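Local coordinates for protein L-lysine 6-monooxygenase involved in desferrioxamine biosynthesis (Erwinia amylovora CFBP1430, PDB 5O8P) that uses FAD and NADPH to hydroxylate a terminal amine, probably that of cadaverine, in the biosynthesis of the siderophore desferrioxamine, at residues B[130-138]-B[148-156]. Residues are numbered along the deposited sequence; the frame is centred on the assembly and turned at random.
Sequences DNLQCYRVR and QEWLAHRLV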
ATOM      1  N   ASP B 130       9.321 -45.334 -38.610  1.00 50.81           N
ATOM      2  CA  ASP B 130       9.402 -46.648 -37.944  1.00 55.25           C
ATOM      3  C   ASP B 130      10.798 -47.260 -38.040  1.00 57.37           C
ATOM      4  O   ASP B 130      11.257 -47.904 -37.100  1.00 56.42           O
ATOM      5  CB  ASP B 130       8.391 -47.639 -38.527  1.00 59.16           C
ATOM      6  CG  ASP B 130       6.962 -47.234 -38.277  1.00 64.57           C
ATOM      7  OD1 ASP B 130       6.563 -47.103 -37.097  1.00 66.19           O
ATOM      8  OD2 ASP B 130       6.229 -47.069 -39.273  1.00 72.11           O
ATOM      9  N   ASN B 131      11.463 -47.035 -39.173  1.00 60.26           N
ATOM     10  CA  ASN B 131      12.779 -47.613 -39.445  1.00 61.94           C
ATOM     11  C   ASN B 131      13.903 -46.925 -38.664  1.00 57.94           C
ATOM     12  O   ASN B 131      14.736 -47.607 -38.071  1.00 57.93           O
ATOM     13  CB  ASN B 131      13.047 -47.631 -40.961  1.00 66.72           C
ATOM     14  CG  ASN B 131      12.184 -48.670 -41.703  1.00 72.39           C
ATOM     15  OD1 ASN B 131      12.272 -48.795 -42.925  1.00 76.65           O
ATOM     16  ND2 ASN B 131      11.350 -49.416 -40.968  1.00 70.24           N
ATOM     17  N   LEU B 132      13.915 -45.592 -38.637  1.00 57.36           N
ATOM     18  CA  LEU B 132      14.876 -44.834 -37.806  1.00 54.55           C
ATOM     19  C   LEU B 132      14.476 -44.752 -36.322  1.00 51.63           C
ATOM     20  O   LEU B 132      15.292 -44.365 -35.492  1.00 52.13           O
ATOM     21  CB  LEU B 132      15.080 -43.410 -38.348  1.00 53.77           C
ATOM     22  CG  LEU B 132      15.974 -43.201 -39.568  1.00 57.34           C
ATOM     23  CD1 LEU B 132      15.825 -41.774 -40.081  1.00 57.46           C
ATOM     24  CD2 LEU B 132      17.443 -43.493 -39.277  1.00 58.90           C
ATOM     25  N   GLN B 133      13.230 -45.097 -35.996  1.00 52.01           N
ATOM     26  CA  GLN B 133      12.704 -45.044 -34.619  1.00 54.92           C
ATOM     27  C   GLN B 133      12.716 -43.634 -33.983  1.00 49.82           C
ATOM     28  O   GLN B 133      12.934 -43.487 -32.783  1.00 53.37           O
ATOM     29  CB  GLN B 133      13.409 -46.086 -33.720  1.00 62.27           C
ATOM     30  CG  GLN B 133      12.977 -47.520 -33.997  1.00 68.09           C
ATOM     31  CD  GLN B 133      11.670 -47.862 -33.308  1.00 65.66           C
ATOM     32  OE1 GLN B 133      11.642 -48.113 -32.102  1.00 55.04           O
ATOM     33  NE2 GLN B 133      10.575 -47.860 -34.069  1.00 68.11           N
ATOM     34  N   CYS B 134      12.448 -42.610 -34.791  1.00 45.25           N
ATOM     35  CA  CYS B 134      12.438 -41.226 -34.329  1.00 43.36           C
ATOM     36  C   CYS B 134      11.430 -40.368 -35.111  1.00 37.77           C
ATOM     37  O   CYS B 134      10.749 -40.863 -36.009  1.00 38.09           O
ATOM     38  CB  CYS B 134      13.847 -40.646 -34.443  1.00 45.90           C
ATOM     39  SG  CYS B 134      14.285 -40.127 -36.116  1.00 64.48           S
ATOM     40  N   TYR B 135      11.331 -39.088 -34.745  1.00 34.63           N
ATOM     41  CA  TYR B 135      10.375 -38.161 -35.367  1.00 33.46           C
ATOM     42  C   TYR B 135      11.039 -37.337 -36.477  1.00 33.95           C
ATOM     43  O   TYR B 135      12.196 -36.907 -36.364  1.00 31.50           O
ATOM     44  CB  TYR B 135       9.711 -37.261 -34.311  1.00 31.67           C
ATOM     45  CG  TYR B 135       8.720 -38.023 -33.446  1.00 31.54           C
ATOM     46  CD1 TYR B 135       7.413 -38.250 -33.881  1.00 32.28           C
ATOM     47  CD2 TYR B 135       9.101 -38.549 -32.216  1.00 30.62           C
ATOM     48  CE1 TYR B 135       6.505 -38.970 -33.111  1.00 32.07           C
ATOM     49  CE2 TYR B 135       8.209 -39.276 -31.438  1.00 31.76           C
ATOM     50  CZ  TYR B 135       6.907 -39.485 -31.882  1.00 32.22           C
ATOM     51  OH  TYR B 135       6.033 -40.205 -31.094  1.00 30.29           O
ATOM     52  N   ARG B 136      10.287 -37.134 -37.554  1.00 34.98           N
ATOM     53  CA  ARG B 136      10.756 -36.422 -38.740  1.00 35.68           C
ATOM     54  C   ARG B 136       9.898 -35.186 -38.886  1.00 32.22           C
ATOM     55  O   ARG B 136       8.699 -35.311 -39.080  1.00 33.27           O
ATOM     56  CB  ARG B 136      10.601 -37.342 -39.958  1.00 40.57           C
ATOM     57  CG  ARG B 136      10.922 -36.736 -41.304  1.00 44.77           C
ATOM     58  CD  ARG B 136      10.761 -37.764 -42.429  1.00 48.03           C
ATOM     59  NE  ARG B 136      11.603 -38.946 -42.201  1.00 49.95           N
ATOM     60  CZ  ARG B 136      12.921 -38.998 -42.408  1.00 50.54           C
ATOM     61  NH1 ARG B 136      13.607 -37.935 -42.866  1.00 50.58           N
ATOM     62  NH2 ARG B 136      13.572 -40.136 -42.145  1.00 51.11           N
ATOM     63  N   VAL B 137      10.510 -34.012 -38.793  1.00 31.02           N
ATOM     64  CA  VAL B 137       9.800 -32.717 -38.787  1.00 32.11           C
ATOM     65  C   VAL B 137      10.106 -31.967 -40.079  1.00 34.30           C
ATOM     66  O   VAL B 137      11.241 -31.549 -40.276  1.00 33.32           O
ATOM     67  CB  VAL B 137      10.274 -31.849 -37.593  1.00 31.34           C
ATOM     68  CG1 VAL B 137       9.668 -30.452 -37.629  1.00 30.71           C
ATOM     69  CG2 VAL B 137       9.964 -32.546 -36.283  1.00 30.86           C
ATOM     70  N   ARG B 138       9.107 -31.787 -40.941  1.00 37.89           N
ATOM     71  CA  ARG B 138       9.305 -31.104 -42.227  1.00 41.03           C
ATOM     72  C   ARG B 138       8.981 -29.614 -42.090  1.00 37.37           C
ATOM     73  O   ARG B 138       7.838 -29.236 -41.813  1.00 36.12           O
ATOM     74  CB  ARG B 138       8.465 -31.754 -43.332  1.00 49.82           C
ATOM     75  CG  ARG B 138       9.058 -31.598 -44.738  1.00 61.34           C
ATOM     76  CD  ARG B 138       8.234 -32.310 -45.813  1.00 71.28           C
ATOM     77  NE  ARG B 138       6.866 -31.755 -45.877  1.00 81.67           N
ATOM     78  CZ  ARG B 138       5.713 -32.446 -45.910  1.00 81.71           C
ATOM     79  NH1 ARG B 138       5.689 -33.783 -45.923  1.00 82.29           N
ATOM     80  NH2 ARG B 138       4.558 -31.778 -45.944  1.00 76.04           N
ATOM     81  N   GLN B 148      13.268 -28.218 -45.516  1.00 39.54           N
ATOM     82  CA  GLN B 148      14.283 -28.925 -44.717  1.00 42.18           C
ATOM     83  C   GLN B 148      13.572 -29.936 -43.831  1.00 40.97           C
ATOM     84  O   GLN B 148      12.410 -29.745 -43.474  1.00 38.26           O
ATOM     85  CB  GLN B 148      15.120 -27.973 -43.850  1.00 45.39           C
ATOM     86  CG  GLN B 148      14.958 -26.492 -44.155  1.00 53.41           C
ATOM     87  CD  GLN B 148      15.834 -25.609 -43.285  1.00 57.45           C
ATOM     88  OE1 GLN B 148      16.940 -26.008 -42.872  1.00 54.62           O
ATOM     89  NE2 GLN B 148      15.344 -24.390 -43.005  1.00 52.73           N
ATOM     90  N   GLU B 149      14.267 -31.027 -43.511  1.00 43.28           N
ATOM     91  CA  GLU B 149      13.767 -32.050 -42.588  1.00 43.16           C
ATOM     92  C   GLU B 149      14.691 -32.140 -41.393  1.00 39.62           C
ATOM     93  O   GLU B 149      15.911 -32.123 -41.530  1.00 41.80           O
ATOM     94  CB  GLU B 149      13.607 -33.408 -43.278  1.00 47.26           C
ATOM     95  CG  GLU B 149      12.308 -33.482 -44.073  1.00 53.83           C
ATOM     96  CD  GLU B 149      12.058 -34.811 -44.774  1.00 57.72           C
ATOM     97  OE1 GLU B 149      12.890 -35.761 -44.646  1.00 58.23           O
ATOM     98  OE2 GLU B 149      10.985 -34.875 -45.442  1.00 57.50           O
ATOM     99  N   TRP B 150      14.087 -32.179 -40.216  1.00 39.35           N
ATOM    100  CA  TRP B 150      14.808 -32.232 -38.967  1.00 37.04           C
ATOM    101  C   TRP B 150      14.450 -33.557 -38.334  1.00 39.92           C
ATOM    102  O   TRP B 150      13.279 -33.955 -38.319  1.00 43.77           O
ATOM    103  CB  TRP B 150      14.377 -31.083 -38.071  1.00 34.49           C
ATOM    104  CG  TRP B 150      14.470 -29.740 -38.717  1.00 32.50           C
ATOM    105  CD1 TRP B 150      13.596 -29.191 -39.605  1.00 32.89           C
ATOM    106  CD2 TRP B 150      15.487 -28.763 -38.509  1.00 31.21           C
ATOM    107  NE1 TRP B 150      14.008 -27.934 -39.965  1.00 33.27           N
ATOM    108  CE2 TRP B 150      15.169 -27.644 -39.304  1.00 32.52           C
ATOM    109  CE3 TRP B 150      16.640 -28.728 -37.726  1.00 32.83           C
ATOM    110  CZ2 TRP B 150      15.967 -26.500 -39.344  1.00 33.65           C
ATOM    111  CZ3 TRP B 150      17.429 -27.595 -37.752  1.00 34.19           C
ATOM    112  CH2 TRP B 150      17.092 -26.493 -38.562  1.00 34.35           C
ATOM    113  N   LEU B 151      15.462 -34.260 -37.842  1.00 39.26           N
ATOM    114  CA  LEU B 151      15.263 -35.534 -37.171  1.00 36.28           C
ATOM    115  C   LEU B 151      15.417 -35.336 -35.682  1.00 34.53           C
ATOM    116  O   LEU B 151      16.216 -34.502 -35.246  1.00 30.82           O
ATOM    117  CB  LEU B 151      16.276 -36.541 -37.692  1.00 37.12           C
ATOM    118  CG  LEU B 151      16.031 -36.908 -39.156  1.00 40.86           C
ATOM    119  CD1 LEU B 151      17.266 -37.492 -39.835  1.00 44.16           C
ATOM    120  CD2 LEU B 151      14.840 -37.846 -39.245  1.00 41.90           C
ATOM    121  N   ALA B 152      14.636 -36.084 -34.903  1.00 36.86           N
ATOM    122  CA  ALA B 152      14.661 -35.938 -33.443  1.00 37.60           C
ATOM    123  C   ALA B 152      13.976 -37.070 -32.699  1.00 36.09           C
ATOM    124  O   ALA B 152      12.933 -37.586 -33.126  1.00 31.89           O
ATOM    125  CB  ALA B 152      14.021 -34.619 -33.032  1.00 38.99           C
ATOM    126  N   HIS B 153      14.558 -37.420 -31.558  1.00 37.45           N
ATOM    127  CA  HIS B 153      14.014 -38.467 -30.698  1.00 38.43           C
ATOM    128  C   HIS B 153      12.766 -37.999 -29.963  1.00 37.72           C
ATOM    129  O   HIS B 153      11.830 -38.789 -29.745  1.00 34.51           O
ATOM    130  CB  HIS B 153      15.070 -38.935 -29.700  1.00 38.75           C
ATOM    131  CG  HIS B 153      16.202 -39.685 -30.334  1.00 38.21           C
ATOM    132  ND1 HIS B 153      16.086 -41.006 -30.712  1.00 36.51           N
ATOM    133  CD2 HIS B 153      17.463 -39.302 -30.661  1.00 37.23           C
ATOM    134  CE1 HIS B 153      17.228 -41.406 -31.243  1.00 42.24           C
ATOM    135  NE2 HIS B 153      18.079 -40.389 -31.228  1.00 43.89           N
ATOM    136  N   ARG B 154      12.767 -36.716 -29.593  1.00 37.56           N
ATOM    137  CA  ARG B 154      11.699 -36.114 -28.831  1.00 37.30           C
ATOM    138  C   ARG B 154      11.274 -34.758 -29.389  1.00 36.50           C
ATOM    139  O   ARG B 154      12.092 -33.981 -29.884  1.00 34.47           O
ATOM    140  CB  ARG B 154      12.177 -35.927 -27.395  1.00 40.56           C
ATOM    141  CG  ARG B 154      12.467 -37.220 -26.650  1.00 43.51           C
ATOM    142  CD  ARG B 154      13.197 -36.955 -25.366  1.00 46.83           C
ATOM    143  NE  ARG B 154      14.625 -37.022 -25.642  1.00 48.41           N
ATOM    144  CZ  ARG B 154      15.407 -38.073 -25.416  1.00 49.41           C
ATOM    145  NH1 ARG B 154      14.923 -39.191 -24.872  1.00 48.42           N
ATOM    146  NH2 ARG B 154      16.702 -37.996 -25.737  1.00 52.64           N
ATOM    147  N   LEU B 155       9.982 -34.468 -29.281  1.00 36.12           N
ATOM    148  CA  LEU B 155       9.426 -33.159 -29.629  1.00 35.02           C
ATOM    149  C   LEU B 155       8.829 -32.480 -28.406  1.00 34.10           C
ATOM    150  O   LEU B 155       8.284 -33.143 -27.525  1.00 34.73           O
ATOM    151  CB  LEU B 155       8.316 -33.339 -30.662  1.00 35.42           C
ATOM    152  CG  LEU B 155       8.681 -34.066 -31.943  1.00 31.99           C
ATOM    153  CD1 LEU B 155       7.421 -34.363 -32.734  1.00 30.61           C
ATOM    154  CD2 LEU B 155       9.660 -33.221 -32.734  1.00 32.41           C
ATOM    155  N   VAL B 156       8.901 -31.161 -28.360  1.00 33.14           N
ATOM    156  CA  VAL B 156       8.204 -30.398 -27.331  1.00 34.77           C
ATOM    157  C   VAL B 156       7.459 -29.270 -28.046  1.00 35.08           C
ATOM    158  O   VAL B 156       8.070 -28.358 -28.617  1.00 33.14           O
ATOM    159  CB  VAL B 156       9.135 -29.967 -26.153  1.00 36.21           C
ATOM    160  CG1 VAL B 156      10.593 -29.932 -26.564  1.00 39.83           C
ATOM    161  CG2 VAL B 156       8.743 -28.625 -25.539  1.00 35.47           C
TER
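Y135 and V137 lean on one leucine, L155, which follows strand 147-152 in the chain. The CD1 branch of L155 sits 3.9 Å from Y135 CG, near the root of the ring, while its CD2 branch slides past V137 in the opposing direction and stops 3.6 Å from V137 CG2. With CG1 of V137 anti to the backbone N (chi1 174°), CG2 lies beside that N and anti to the carbonyl carbon, which turns it to L155. At the edge of the Y135 ring, close to its plane, lies the carbonyl oxygen of H153, and farther out the hydroxyl is hydrogen-bonded to R356. Y135 and V137 also belong to the backbone ladder: Y135 pairs with A152 and V137 with W150, each an antiparallel hydrogen-bonded pair, and the bond from V137 N to W150 O, 2.8 Å long, is nearly straight at 171°. The unit is a β-hairpin, strands 134-141 and 147-152, illustrating how alternation along a strand sorts side chains onto two faces. Strand 121-129 lies against strand 134-141 and strand 8-14 against 147-152, so the hairpin sits within the mixed sheet of the FAD-binding region, and V137 touches V123, a residue of the FAD site. Y135, V137, W150 and A152 share one face; the other carries R136, E149 and L151. R136 NH1 makes a salt bridge of 2.9 Å to E149 OE1, approaching from above the carboxylate plane, whereas NH2 turns to D129. L151 runs alongside this arginine and lays CD2 over one guanidinium face, 3.8 Å from R136 NH1, with C134 SG 3.9 Å from the same methyl.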